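Local coordinates for protein superoxide reductase (Giardia intestinalis, PDB 4D7P) that probably reduces superoxide at a mononuclear iron centre, as a member of the desulfoferrodoxin family from a protozoan parasite, at residues A97-N100 with L101-C104. Sequence-based numbering, arbitrary orientation.
With FE (Fe (III) ion), chain B.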
ATOM      1  N   ALA A  97       6.613  -9.118  -8.823  1.00 31.26           N
ATOM      2  CA  ALA A  97       7.490  -8.688  -7.739  1.00 27.93           C
ATOM      3  C   ALA A  97       8.326  -7.503  -8.187  1.00 33.45           C
ATOM      4  O   ALA A  97       8.836  -7.498  -9.303  1.00 32.21           O
ATOM      5  CB  ALA A  97       8.388  -9.837  -7.286  1.00 30.58           C
ATOM      6  N   TYR A  98       8.458  -6.504  -7.318  1.00 28.88           N
ATOM      7  CA  TYR A  98       9.246  -5.308  -7.615  1.00 30.92           C
ATOM      8  C   TYR A  98      10.476  -5.230  -6.719  1.00 34.07           C
ATOM      9  O   TYR A  98      10.354  -5.146  -5.496  1.00 30.51           O
ATOM     10  CB  TYR A  98       8.407  -4.025  -7.439  1.00 38.47           C
ATOM     11  CG  TYR A  98       9.261  -2.788  -7.206  1.00 33.33           C
ATOM     12  CD1 TYR A  98      10.036  -2.254  -8.234  1.00 36.16           C
ATOM     13  CD2 TYR A  98       9.312  -2.166  -5.956  1.00 37.91           C
ATOM     14  CE1 TYR A  98      10.844  -1.139  -8.031  1.00 33.83           C
ATOM     15  CE2 TYR A  98      10.114  -1.041  -5.745  1.00 38.84           C
ATOM     16  CZ  TYR A  98      10.882  -0.538  -6.792  1.00 36.80           C
ATOM     17  OH  TYR A  98      11.692   0.571  -6.612  1.00 34.95           O
ATOM     18  N   CYS A  99      11.652  -5.248  -7.330  1.00 30.63           N
ATOM     19  CA  CYS A  99      12.900  -5.063  -6.606  1.00 25.36           C
ATOM     20  C   CYS A  99      13.450  -3.684  -6.925  1.00 31.38           C
ATOM     21  O   CYS A  99      13.461  -3.273  -8.087  1.00 32.13           O
ATOM     22  CB  CYS A  99      13.913  -6.138  -6.981  1.00 35.93           C
ATOM     23  SG  CYS A  99      15.606  -5.754  -6.475  1.00 36.21           S
ATOM     24  N   ASN A 100      13.904  -2.962  -5.905  1.00 28.84           N
ATOM     25  CA  ASN A 100      14.333  -1.584  -6.133  1.00 32.08           C
ATOM     26  C   ASN A 100      15.515  -1.537  -7.089  1.00 36.39           C
ATOM     27  O   ASN A 100      15.594  -0.659  -7.940  1.00 41.12           O
ATOM     28  CB  ASN A 100      14.688  -0.886  -4.818  1.00 32.40           C
ATOM     29  CG  ASN A 100      15.935  -1.466  -4.168  1.00 37.80           C
ATOM     30  OD1 ASN A 100      16.060  -2.683  -4.018  1.00 31.22           O
ATOM     31  ND2 ASN A 100      16.863  -0.598  -3.787  1.00 35.72           N
ATOM     32  N   LEU A 101      16.421  -2.500  -6.983  1.00 37.38           N
ATOM     33  CA  LEU A 101      17.608  -2.461  -7.825  1.00 40.37           C
ATOM     34  C   LEU A 101      17.331  -3.056  -9.197  1.00 37.87           C
ATOM     35  O   LEU A 101      17.892  -2.608 -10.190  1.00 39.31           O
ATOM     36  CB  LEU A 101      18.774  -3.196  -7.159  1.00 38.17           C
ATOM     37  CG  LEU A 101      19.340  -2.540  -5.897  1.00 37.85           C
ATOM     38  CD1 LEU A 101      20.498  -3.353  -5.339  1.00 35.08           C
ATOM     39  CD2 LEU A 101      19.772  -1.100  -6.172  1.00 41.26           C
ATOM     40  N   HIS A 102      16.445  -4.046  -9.265  1.00 38.83           N
ATOM     41  CA  HIS A 102      16.366  -4.871 -10.468  1.00 38.08           C
ATOM     42  C   HIS A 102      15.027  -4.882 -11.182  1.00 42.76           C
ATOM     43  O   HIS A 102      14.827  -5.665 -12.110  1.00 46.29           O
ATOM     44  CB  HIS A 102      16.773  -6.297 -10.114  1.00 34.68           C
ATOM     45  CG  HIS A 102      18.170  -6.389  -9.591  1.00 36.42           C
ATOM     46  ND1 HIS A 102      18.495  -7.081  -8.447  1.00 34.06           N
ATOM     47  CD2 HIS A 102      19.327  -5.844 -10.046  1.00 40.91           C
ATOM     48  CE1 HIS A 102      19.791  -6.963  -8.216  1.00 38.71           C
ATOM     49  NE2 HIS A 102      20.318  -6.219  -9.173  1.00 37.36           N
ATOM     50  N   GLY A 103      14.118  -4.010 -10.765  1.00 40.32           N
ATOM     51  CA  GLY A 103      12.870  -3.832 -11.484  1.00 40.54           C
ATOM     52  C   GLY A 103      11.841  -4.915 -11.233  1.00 38.35           C
ATOM     53  O   GLY A 103      11.928  -5.652 -10.244  1.00 35.29           O
ATOM     54  N   CYS A 104      10.863  -5.010 -12.135  1.00 36.41           N
ATOM     55  CA  CYS A 104       9.714  -5.903 -11.956  1.00 33.53           C
ATOM     56  C   CYS A 104       9.933  -7.271 -12.569  1.00 37.95           C
ATOM     57  O   CYS A 104      10.535  -7.389 -13.629  1.00 43.83           O
ATOM     58  CB  CYS A 104       8.451  -5.277 -12.560  1.00 33.54           C
ATOM     59  SG  CYS A 104       7.903  -3.759 -11.710  1.00 53.51           S
TER
HETATM   60 FE    FE B 201      17.098  -7.592  -6.638  1.00 37.83          FE
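Cys99 and His102 hold the same iron ion from the two sides of a tight turn. Cys99 SG binds it at 2.4 Å and His102 ND1 at 2.3 Å. The thiolate reaches the metal because SG stands anti to the backbone N (chi1 165°). His102 swings its ring in from the other arm, and the sulfur sits obliquely to that ring. A weak hydrogen bond of 3.4 Å also runs from the backbone N of His102 to Cys99 SG. Leu101 CB lies over the centre of one face of the His102 imidazole, 3.8 Å above its plane. His19 and His46 meet the same ring with their planes nearly perpendicular to it, and with His40 they supply the other iron-bound nitrogens. This gives the four-histidine, one-cysteine centre known from superoxide reductases.

The turn joins strands 90-99 and 103-110, an antiparallel hairpin at one side of the four-stranded sheet. Cys99 pairs with Gly103 by two backbone bonds. Cys99 N to Gly103 O is 3.0 Å and almost straight (174°). Gly103 N to Cys99 O is 2.9 Å but more bent. The N of His102 adds a weak bond to that same carbonyl oxygen. Two residues, His102 and Gly103, thus stand against the single Cys99 of the other strand, which makes a classic beta bulge.

Asn100 is buried at the start of the turn. Its OD1 accepts from Tyr47 N and its ND2 donates to Lys45 O. The side chain lies alongside Leu101, with Asn100 ND2 3.8 Å from Leu101 CD2.

The Cys104 side chain is packed more loosely. Cys104 is exposed, and its SG comes no nearer to Tyr98 CB than 4.3 Å, whereas the Tyr98 hydroxyl is hydrogen-bonded to Glu65 of the second subunit. Leu101 and His102 are also exposed as whole residues, though the His102 ring is held on the iron.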